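PDB 2JJ7: hemolysin II regulatory protein from Bacillus cereus, which probably binds DNA as a transcriptional regulator of the TetR family, presumably controlling the hemolysin II gene. Local coordinates for residues G27-I30 / Q31-A34; A82-E85 / Y86-F90. All blocks are in the same frame, centred on the assembly; numbering follows the deposited sequence.

Interaction 1 (G27-I30 / Q31-A34); sequences GTSI and QEIA
Ser29 and Glu32 meet side chain to side chain at the start of helix 30-37, and the glutamate lies along the serine over most of its length. Glu32 CB begins level with the serine, 3.9 Å from both Ser29 O and Ser29 OG. Its CG, held beside its own backbone N (chi1 -55°), comes up to 3.4 Å from Ser29 OG, and CD stays about as near to the hydroxyl. Beyond CG the chain runs extended, and the carboxylate divides its work. Glu32 OE2 accepts a weak hydrogen bond from Ser29 OG at 3.1 Å, while OE1 makes a salt bridge with Arg23, so the group is held from helix 5-23 as well as from the cap. Ser29 OG sits between its backbone N and carbonyl carbon (chi1 68°), from where it also accepts a weak but nearly straight bond from Glu32 N at 3.4 Å. Gln31 folds back so that OE1 comes to 3.4 Å from Ser29 CB, touching the methylene as well as the Ile30 CG2 methyl. On another side of the turn Thr28 CG2 lies 3.8 Å from Ile33 CD1, the two side chains crossing at about a right angle; Phe20 of helix 5-23 packs against both. The first backbone bonds of the helix follow, Ile33 N to Ser29 O and Ala34 N to Ile30 O, the latter 2.8 Å long. This is a serine N-cap with a weak side-chain bond to the glutamate three residues on, opening the first helix of the predicted helix-turn-helix DNA-binding motif.

Interaction 2 (A82-E85 / Y86-F90); sequences ALRE and YLTVF
Leu83 and Leu87, one helical turn apart, cross obliquely, with Leu87 CD1 3.8 Å from Leu83 CG. Leu83 CG stands anti to its backbone N (chi1 -173°), and Leu83 CD1 also reaches an apolar contact with Tyr86 CD1, at 4.3 Å, approaching the ring obliquely. The tyrosine is hemmed in by its own segment: Phe90 CD1 lies over the centre of one face of the Tyr86 ring, 3.7 Å above the plane, and Leu87 CD2 meets the ring edge in plane. Tyr86 OH is hydrogen-bonded to Phe126 O, which ties down the far end of the ring.

Elsewhere around the helix, Thr88 OG1 turns back beside its own N and donates to Arg84 O at a modelled 2.5 Å, short enough that the exact length is doubtful. Thr88 N donates to Arg84 O as well, at 2.9 Å, the two donors arriving from opposite faces of the carbonyl plane. Leu83 and Tyr86 pack on Leu129 and Ile132 of helix 129-138, and Leu83 also reaches Leu180 of helix 169-181, where Leu87 meets Val173 and Ile176. The arrangement is that of an amphipathic helix, with Leu83, Tyr86 and Leu87 turned to the core and Thr88 on the exposed side, in the all-helical C-terminal domain of a TetR-family regulator.

In the fold
From the N terminus, helix 5-23 leads into the loop that ends at interaction 1, where Ser29 caps helix 30-37; Ile33 packs on helix 5-23, and Ile30 and Ile33 on Leu54 of helix 51-62. The chain then passes through helices 41-48 and 51-62 before helix 79-96 carries interaction 2 in the C-terminal TetR-like region. Both contacts are short-range and in series; neither closes a loop, nests or crosses. The centres of interactions 1 and 2 are 34 Å apart, on opposite sides of the chain's centre. Interaction 1 lies in the predicted helix-turn-helix motif, and interaction 2 in a helix bundle that takes in helices 71-74, 129-138 and 169-181.

Interaction 1 (G27-I30 / Q31-A34)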
# COMPACT_ATOMS: atom_id res chain seq x y z
N GLY B 27 8.51 18.22 -7.79
CA GLY B 27 7.49 19.22 -8.11
C GLY B 27 7.53 20.51 -7.31
O GLY B 27 6.66 21.36 -7.49
N THR B 28 8.54 20.65 -6.46
CA THR B 28 8.67 21.79 -5.55
C THR B 28 9.96 22.56 -5.86
O THR B 28 11.01 21.95 -6.12
CB THR B 28 8.73 21.31 -4.08
OG1 THR B 28 7.67 20.38 -3.82
CG2 THR B 28 8.63 22.47 -3.10
N SER B 29 9.90 23.89 -5.80
CA SER B 29 11.08 24.73 -5.99
C SER B 29 11.34 25.58 -4.75
O SER B 29 10.43 25.77 -3.93
CB SER B 29 10.90 25.63 -7.20
OG SER B 29 9.90 26.59 -6.92
N ILE B 30 12.55 26.12 -4.63
CA ILE B 30 12.85 27.01 -3.51
C ILE B 30 12.01 28.30 -3.57
O ILE B 30 11.65 28.87 -2.53
CB ILE B 30 14.38 27.26 -3.33
CG1 ILE B 30 14.65 28.02 -2.02
CG2 ILE B 30 14.99 27.96 -4.56
CD1 ILE B 30 15.88 27.53 -1.27
N GLN B 31 11.64 28.72 -4.78
CA GLN B 31 10.81 29.91 -4.99
C GLN B 31 9.43 29.80 -4.35
O GLN B 31 8.97 30.73 -3.68
CB GLN B 31 10.69 30.23 -6.50
CG GLN B 31 11.98 30.74 -7.15
CD GLN B 31 13.07 29.67 -7.31
OE1 GLN B 31 12.81 28.47 -7.20
NE2 GLN B 31 14.30 30.11 -7.56
N GLU B 32 8.76 28.67 -4.55
CA GLU B 32 7.47 28.39 -3.93
C GLU B 32 7.56 28.25 -2.40
O GLU B 32 6.64 28.67 -1.68
CB GLU B 32 6.86 27.11 -4.51
CG GLU B 32 6.72 27.12 -6.00
CD GLU B 32 6.55 25.72 -6.58
OE1 GLU B 32 5.91 24.87 -5.93
OE2 GLU B 32 7.07 25.48 -7.69
N ILE B 33 8.64 27.63 -1.93
CA ILE B 33 8.90 27.51 -0.49
C ILE B 33 9.11 28.89 0.14
O ILE B 33 8.51 29.21 1.18
CB ILE B 33 10.08 26.56 -0.22
CG1 ILE B 33 9.70 25.12 -0.62
CG2 ILE B 33 10.50 26.60 1.25
CD1 ILE B 33 10.84 24.10 -0.53
N ALA B 34 9.93 29.73 -0.50
CA ALA B 34 10.16 31.09 -0.02
C ALA B 34 8.85 31.85 0.05
O ALA B 34 8.55 32.50 1.06
CB ALA B 34 11.14 31.81 -0.90

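Interaction 2 (A82-E85 / Y86-F90)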
# COMPACT_ATOMS: atom_id res chain seq x y z
N ALA B 82 6.53 -6.38 19.90
CA ALA B 82 7.47 -5.61 19.08
C ALA B 82 6.72 -4.91 17.96
O ALA B 82 6.89 -3.71 17.75
CB ALA B 82 8.55 -6.50 18.51
N LEU B 83 5.87 -5.64 17.25
CA LEU B 83 5.12 -5.05 16.14
C LEU B 83 4.13 -3.96 16.60
O LEU B 83 3.98 -2.92 15.92
CB LEU B 83 4.41 -6.13 15.32
CG LEU B 83 3.72 -5.65 14.04
CD1 LEU B 83 4.73 -5.11 13.04
CD2 LEU B 83 2.92 -6.78 13.44
N ARG B 84 3.45 -4.20 17.71
CA ARG B 84 2.54 -3.19 18.25
C ARG B 84 3.30 -1.90 18.54
O ARG B 84 2.82 -0.81 18.22
CB ARG B 84 1.78 -3.69 19.50
CG ARG B 84 0.59 -2.80 19.86
CD ARG B 84 -0.39 -3.45 20.83
NE ARG B 84 -1.29 -4.42 20.19
CZ ARG B 84 -2.45 -4.11 19.60
NH1 ARG B 84 -2.85 -2.85 19.54
NH2 ARG B 84 -3.20 -5.07 19.08
N GLU B 85 4.50 -2.01 19.11
CA GLU B 85 5.28 -0.82 19.44
C GLU B 85 5.75 -0.11 18.20
O GLU B 85 5.62 1.12 18.08
CB GLU B 85 6.47 -1.14 20.35
CG GLU B 85 7.14 0.14 20.87
CD GLU B 85 8.08 -0.09 22.04
OE1 GLU B 85 8.50 -1.24 22.27
OE2 GLU B 85 8.40 0.89 22.73
N TYR B 86 6.30 -0.89 17.27
CA TYR B 86 6.74 -0.36 15.99
C TYR B 86 5.60 0.42 15.32
O TYR B 86 5.76 1.58 14.93
CB TYR B 86 7.21 -1.51 15.11
CG TYR B 86 7.44 -1.15 13.66
CD1 TYR B 86 6.39 -1.13 12.74
CD2 TYR B 86 8.72 -0.85 13.20
CE1 TYR B 86 6.61 -0.80 11.41
CE2 TYR B 86 8.94 -0.53 11.87
CZ TYR B 86 7.89 -0.50 10.99
OH TYR B 86 8.11 -0.18 9.66
N LEU B 87 4.45 -0.24 15.18
CA LEU B 87 3.29 0.34 14.50
C LEU B 87 2.73 1.56 15.23
O LEU B 87 2.25 2.50 14.59
CB LEU B 87 2.18 -0.70 14.33
CG LEU B 87 2.43 -1.86 13.36
CD1 LEU B 87 1.26 -2.84 13.37
CD2 LEU B 87 2.72 -1.38 11.96
N THR B 88 2.76 1.52 16.56
CA THR B 88 2.25 2.63 17.39
C THR B 88 3.14 3.87 17.18
O THR B 88 2.64 4.97 16.90
CB THR B 88 2.15 2.22 18.87
OG1 THR B 88 1.32 1.07 18.98
CG2 THR B 88 1.57 3.35 19.76
N VAL B 89 4.46 3.69 17.28
CA VAL B 89 5.41 4.79 17.08
C VAL B 89 5.25 5.41 15.68
O VAL B 89 5.18 6.63 15.54
CB VAL B 89 6.88 4.33 17.29
CG1 VAL B 89 7.86 5.43 16.87
CG2 VAL B 89 7.13 3.91 18.74
N PHE B 90 5.19 4.57 14.65
CA PHE B 90 5.12 5.10 13.29
C PHE B 90 3.79 5.73 12.91
O PHE B 90 3.77 6.81 12.34
CB PHE B 90 5.64 4.10 12.25
CG PHE B 90 7.13 4.04 12.19
CD1 PHE B 90 7.83 2.93 12.66
CD2 PHE B 90 7.85 5.14 11.72
CE1 PHE B 90 9.24 2.90 12.63
CE2 PHE B 90 9.26 5.13 11.68
CZ PHE B 90 9.95 4.01 12.13